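PDB 3WA7: tannase from Lactobacillus plantarum, which catalyses the hydrolysis of galloyl ester bonds in tannins (EC 3.1.1.20), as a member of the alpha/beta-hydrolase superfamily. Local coordinates for residues A347-D352 / A368-A373; G127-F132 / N358-D363. One frame throughout, in Å; residues are numbered along the deposited sequence. Where two conformers were deposited one is given.

Contact 1: A347-D352 / A368-A373; sequences AFDQLD and AKHFTA
Asp349 meets His370, Phe371 and Thr372 in turn, its carboxylate tying two loops of the alpha/beta-hydrolase insertion together at an inverse gamma turn of which it is the central residue. Its side chain can be followed outward from CB, which lies over one face of the Phe371 ring in a CH-pi contact, 3.9 Å from the ring centroid and displaced toward the rim. At the edge of the same ring, and in its plane, CB of Phe348 sits 4.0 Å from Phe371 CZ. Beyond CB, CG points anti to the backbone N (chi1 -165°), which carries the carboxylate past the phenyl face and into the backbone of 370-372. There the two oxygens divide the work. OD2 takes two bonds, from Phe371 N at 2.8 Å and from Thr372 OG1 at 2.7 Å; the donors arrive from opposite faces of the carboxylate, well out of its plane, so that the oxygen is gripped from above and below. Thr372 is itself the N-cap of helix 373-377, its OG1 capping a backbone N of that helix, and Asp349 thereby positions the capping hydroxyl. OD1 accepts from His370 ND1 at 2.7 Å on its syn side, in a nearly straight bond (167°). Asn358 ND2 probably supplies a second donor to OD1, while Ser379 OG bonds the far nitrogen of the imidazole, NE2. With both ring nitrogens engaged, rotation of the imidazole about CB-CG is restrained. Asp349 OD1 lies almost in the plane of the imidazole, although the carboxylate as a whole is turned 38° from that plane. Further round that ring edge, His370 CE1 comes within 3.1 Å of the backbone oxygen Gln350 O.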
loop_
_atom_site.group_PDB
_atom_site.type_symbol
_atom_site.label_atom_id
_atom_site.label_comp_id
_atom_site.label_asym_id
_atom_site.label_seq_id
_atom_site.Cartn_x
_atom_site.Cartn_y
_atom_site.Cartn_z
ATOM N N ALA A 347 18.290 2.516 0.864
ATOM C CA ALA A 347 17.284 2.267 -0.166
ATOM C C ALA A 347 16.134 3.272 -0.184
ATOM O O ALA A 347 15.518 3.491 -1.231
ATOM C CB ALA A 347 16.724 0.846 -0.015
ATOM N N PHE A 348 15.845 3.881 0.962
ATOM C CA PHE A 348 14.744 4.833 1.054
ATOM C C PHE A 348 15.181 6.252 1.399
ATOM O O PHE A 348 14.827 7.199 0.698
ATOM C CB PHE A 348 13.707 4.333 2.067
ATOM C CG PHE A 348 13.093 3.010 1.689
ATOM C CD1 PHE A 348 13.792 1.823 1.881
ATOM C CD2 PHE A 348 11.845 2.960 1.073
ATOM C CE1 PHE A 348 13.262 0.600 1.460
ATOM C CE2 PHE A 348 11.305 1.744 0.646
ATOM C CZ PHE A 348 12.016 0.563 0.840
ATOM N N ASP A 349 15.942 6.412 2.475
ATOM C CA ASP A 349 16.395 7.747 2.836
ATOM C C ASP A 349 17.767 7.993 2.216
ATOM O O ASP A 349 18.799 7.830 2.871
ATOM C CB ASP A 349 16.463 7.908 4.357
ATOM C CG ASP A 349 16.562 9.364 4.778
ATOM O OD1 ASP A 349 16.859 10.211 3.910
ATOM O OD2 ASP A 349 16.347 9.663 5.969
ATOM N N GLN A 350 17.773 8.370 0.939
ATOM C CA GLN A 350 19.024 8.630 0.234
ATOM C C GLN A 350 19.772 9.809 0.843
ATOM O O GLN A 350 19.164 10.804 1.240
ATOM C CB GLN A 350 18.749 8.873 -1.249
ATOM C CG GLN A 350 18.702 7.608 -2.083
ATOM C CD GLN A 350 20.089 7.097 -2.415
ATOM O OE1 GLN A 350 20.860 7.770 -3.099
ATOM N NE2 GLN A 350 20.418 5.906 -1.927
ATOM N N LEU A 351 21.094 9.692 0.919
ATOM C CA LEU A 351 21.902 10.747 1.513
ATOM C C LEU A 351 21.817 12.059 0.747
ATOM O O LEU A 351 22.017 13.130 1.325
ATOM C CB LEU A 351 23.364 10.302 1.619
ATOM C CG LEU A 351 23.601 8.999 2.389
ATOM C CD1 LEU A 351 25.102 8.784 2.558
ATOM C CD2 LEU A 351 22.917 9.056 3.748
ATOM N N ASP A 352 21.520 11.976 -0.548
ATOM C CA ASP A 352 21.411 13.175 -1.370
ATOM C C ASP A 352 19.970 13.635 -1.591
ATOM O O ASP A 352 19.719 14.503 -2.426
ATOM C CB ASP A 352 22.101 12.971 -2.726
ATOM C CG ASP A 352 21.539 11.796 -3.507
ATOM O OD1 ASP A 352 20.483 11.253 -3.118
ATOM O OD2 ASP A 352 22.156 11.420 -4.528
ATOM N N ALA A 368 12.676 18.310 -0.433
ATOM C CA ALA A 368 12.838 16.978 0.138
ATOM C C ALA A 368 13.518 17.051 1.493
ATOM O O ALA A 368 14.174 18.038 1.811
ATOM C CB ALA A 368 13.652 16.103 -0.809
ATOM N N LYS A 369 13.348 16.000 2.291
ATOM C CA LYS A 369 13.956 15.935 3.617
ATOM C C LYS A 369 14.365 14.509 3.954
ATOM O O LYS A 369 13.944 13.553 3.299
ATOM C CB LYS A 369 12.971 16.393 4.701
ATOM C CG LYS A 369 12.579 17.860 4.697
ATOM C CD LYS A 369 11.745 18.168 5.938
ATOM C CE LYS A 369 11.248 19.608 5.964
ATOM N NZ LYS A 369 10.438 19.887 7.192
ATOM N N HIS A 370 15.201 14.374 4.977
ATOM C CA HIS A 370 15.591 13.055 5.448
ATOM C C HIS A 370 14.515 12.700 6.466
ATOM O O HIS A 370 13.773 13.579 6.920
ATOM C CB HIS A 370 16.962 13.100 6.123
ATOM C CG HIS A 370 18.093 13.329 5.172
ATOM N ND1 HIS A 370 18.370 12.472 4.129
ATOM C CD2 HIS A 370 19.011 14.322 5.099
ATOM C CE1 HIS A 370 19.411 12.928 3.453
ATOM N NE2 HIS A 370 19.818 14.049 4.022
ATOM N N PHE A 371 14.408 11.422 6.812
ATOM C CA PHE A 371 13.412 10.985 7.781
ATOM C C PHE A 371 13.981 9.936 8.729
ATOM O O PHE A 371 13.242 9.195 9.383
ATOM C CB PHE A 371 12.156 10.465 7.067
ATOM C CG PHE A 371 12.439 9.552 5.903
ATOM C CD1 PHE A 371 12.405 8.168 6.060
ATOM C CD2 PHE A 371 12.719 10.078 4.643
ATOM C CE1 PHE A 371 12.643 7.323 4.973
ATOM C CE2 PHE A 371 12.958 9.245 3.554
ATOM C CZ PHE A 371 12.919 7.862 3.720
ATOM N N THR A 372 15.309 9.896 8.792
ATOM C CA THR A 372 16.040 8.986 9.670
ATOM C C THR A 372 17.255 9.750 10.180
ATOM O O THR A 372 17.830 10.563 9.457
ATOM C CB THR A 372 16.536 7.724 8.928
ATOM O OG1 THR A 372 17.466 8.099 7.903
ATOM C CG2 THR A 372 15.363 6.975 8.311
ATOM N N ALA A 373 17.639 9.495 11.425
ATOM C CA ALA A 373 18.791 10.172 12.008
ATOM C C ALA A 373 20.063 9.841 11.226
ATOM O O ALA A 373 20.915 10.702 11.010
ATOM C CB ALA A 373 18.950 9.760 13.471
#

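Contact 2: G127-F132 / N358-D363; sequences GQAPAF and NNLFGD
Gln128 reaches across to the C-terminal end of helix 356-360 and lays its extended side chain along residues 359-363. CG stands anti to the carbonyl carbon (chi1 -70°) and the chain stays extended beyond it, bringing the amide to the last turn of the helix. NE2 donates to Asn359 O at 2.9 Å, in the plane of that carbonyl and close to the plane of the glutamine amide. Asn359 O also accepts from Gly362 N, so two donors hold a carbonyl at the helix end. The amide packs closely here, with NE2 only 3.3 Å from Gly362 CA. The amide oxygen, Gln128 OE1, lies 3.2 Å from Asp363 O; two acceptors are brought together, and Arg125 bonds both, NE to OE1 and NH2 to Asp363 O, which probably offsets their repulsion. Ala129 follows with a backbone bond, Ala129 N to Leu360 O at 2.9 Å, which satisfies the next carbonyl of the helix terminus. Its methyl group touches the leucine as well, CB lying 3.9 Å from Leu360 CD1, and Ala129 O is joined to Gly362 O by a water that donates to both. A cis peptide then leads into Pro130, the N-cap residue of helix 131-145. In the first turn of that helix, Phe132 brings CD2 to 4.3 Å from Leu360 CD1, while Thr168 and Leu171 of helix 164-174 pack on its ring. Side-chain and backbone donors thus meet the carbonyls of one helix's C terminus just ahead of another helix's N terminus, a docking of the segment inserted between strands 199-203 and 410-414 onto the N-terminal end of core helix 131-145 of an alpha/beta-hydrolase fold, close to its probable nucleophile elbow.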
loop_
_atom_site.group_PDB
_atom_site.type_symbol
_atom_site.label_atom_id
_atom_site.label_comp_id
_atom_site.label_asym_id
_atom_site.label_seq_id
_atom_site.Cartn_x
_atom_site.Cartn_y
_atom_site.Cartn_z
ATOM N N GLY A 127 1.166 18.595 -2.135
ATOM C CA GLY A 127 0.872 17.172 -2.085
ATOM C C GLY A 127 1.856 16.315 -1.312
ATOM O O GLY A 127 1.853 15.095 -1.446
ATOM N N GLN A 128 2.698 16.940 -0.500
ATOM C CA GLN A 128 3.665 16.186 0.278
ATOM C C GLN A 128 3.000 15.703 1.567
ATOM O O GLN A 128 1.874 16.102 1.871
ATOM C CB GLN A 128 4.909 17.055 0.520
ATOM C CG GLN A 128 5.696 17.256 -0.790
ATOM C CD GLN A 128 6.734 18.363 -0.738
ATOM O OE1 GLN A 128 6.409 19.525 -0.498
ATOM N NE2 GLN A 128 7.995 18.005 -0.979
ATOM N N ALA A 129 3.673 14.831 2.311
ATOM C CA ALA A 129 3.090 14.285 3.537
ATOM C C ALA A 129 2.522 15.373 4.442
ATOM O O ALA A 129 3.164 16.403 4.658
ATOM C CB ALA A 129 4.133 13.461 4.292
ATOM N N PRO A 130 1.327 15.146 5.019
ATOM C CA PRO A 130 0.464 13.963 4.906
ATOM C C PRO A 130 -0.696 14.106 3.915
ATOM O O PRO A 130 -1.749 13.487 4.098
ATOM C CB PRO A 130 -0.049 13.807 6.327
ATOM C CG PRO A 130 -0.330 15.249 6.691
ATOM C CD PRO A 130 0.862 16.015 6.121
ATOM N N ALA A 131 -0.506 14.904 2.871
ATOM C CA ALA A 131 -1.558 15.142 1.884
ATOM C C ALA A 131 -2.264 13.887 1.380
ATOM O O ALA A 131 -3.492 13.857 1.301
ATOM C CB ALA A 131 -0.994 15.924 0.697
ATOM N N PHE A 132 -1.498 12.853 1.048
ATOM C CA PHE A 132 -2.096 11.628 0.525
ATOM C C PHE A 132 -3.137 10.994 1.444
ATOM O O PHE A 132 -4.217 10.598 0.986
ATOM C CB PHE A 132 -0.999 10.610 0.154
ATOM C CG PHE A 132 -0.367 9.914 1.331
ATOM C CD1 PHE A 132 -0.723 8.607 1.655
ATOM C CD2 PHE A 132 0.605 10.551 2.097
ATOM C CE1 PHE A 132 -0.121 7.939 2.722
ATOM C CE2 PHE A 132 1.217 9.897 3.169
ATOM C CZ PHE A 132 0.855 8.588 3.483
ATOM N N ASN A 358 12.117 10.737 -0.013
ATOM C CA ASN A 358 12.735 11.998 0.409
ATOM C C ASN A 358 11.817 13.154 -0.005
ATOM O O ASN A 358 11.587 14.093 0.762
ATOM C CB ASN A 358 14.112 12.185 -0.250
ATOM C CG ASN A 358 15.191 11.303 0.367
ATOM O OD1 ASN A 358 15.865 10.547 -0.333
ATOM N ND2 ASN A 358 15.364 11.405 1.680
ATOM N N ASN A 359 11.296 13.065 -1.226
ATOM C CA ASN A 359 10.403 14.075 -1.795
ATOM C C ASN A 359 9.064 14.078 -1.054
ATOM O O ASN A 359 8.459 15.130 -0.857
ATOM C CB ASN A 359 10.198 13.773 -3.284
ATOM C CG ASN A 359 9.464 14.874 -4.028
ATOM O OD1 ASN A 359 8.836 14.612 -5.053
ATOM N ND2 ASN A 359 9.560 16.110 -3.537
ATOM N N LEU A 360 8.600 12.897 -0.653
ATOM C CA LEU A 360 7.349 12.781 0.096
ATOM C C LEU A 360 7.446 13.583 1.391
ATOM O O LEU A 360 6.493 14.254 1.793
ATOM C CB LEU A 360 7.063 11.313 0.451
ATOM C CG LEU A 360 6.001 11.084 1.533
ATOM C CD1 LEU A 360 4.624 11.492 1.002
ATOM C CD2 LEU A 360 6.005 9.612 1.957
ATOM N N PHE A 361 8.604 13.508 2.042
ATOM C CA PHE A 361 8.809 14.207 3.304
ATOM C C PHE A 361 9.246 15.665 3.204
ATOM O O PHE A 361 9.618 16.280 4.206
ATOM C CB PHE A 361 9.783 13.421 4.187
ATOM C CG PHE A 361 9.145 12.255 4.900
ATOM C CD1 PHE A 361 9.446 10.944 4.539
ATOM C CD2 PHE A 361 8.240 12.471 5.935
ATOM C CE1 PHE A 361 8.857 9.865 5.204
ATOM C CE2 PHE A 361 7.645 11.402 6.606
ATOM C CZ PHE A 361 7.955 10.097 6.240
ATOM N N GLY A 362 9.210 16.221 2.000
ATOM C CA GLY A 362 9.550 17.625 1.860
ATOM C C GLY A 362 8.322 18.385 2.328
ATOM O O GLY A 362 7.305 17.766 2.654
ATOM N N ASP A 363 8.398 19.710 2.389
ATOM C CA ASP A 363 7.245 20.499 2.798
ATOM C C ASP A 363 7.212 21.821 2.047
ATOM O O ASP A 363 7.872 21.968 1.018
ATOM C CB ASP A 363 7.231 20.736 4.319
ATOM C CG ASP A 363 8.449 21.492 4.819
ATOM O OD1 ASP A 363 9.229 22.022 4.000
ATOM O OD2 ASP A 363 8.618 21.563 6.054
HETATM O O HOH W 1 5.513 17.481 4.806
#

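In the fold
From the N terminus, the chain first passes 127-132, entering helix 131-145 of the hydrolase core, and then completes strands 157-160 and 199-203 before the long insertion that holds the other three segments. Contact 2 closes a loop of 225 residues when 358-363 returns to 127-132. Contact 1 closes a far shorter one, of 15 residues, around helix 356-360. Because 358-363 falls between 347-352 and 368-373, the two contacts cross rather than nest. Their centres are 13 Å apart, and they are joined directly by the Lys369 NZ to Asp363 OD2 salt bridge and by the stacked rings of Phe361 and Phe371, linking the insertion's internal folding to its seat on the core.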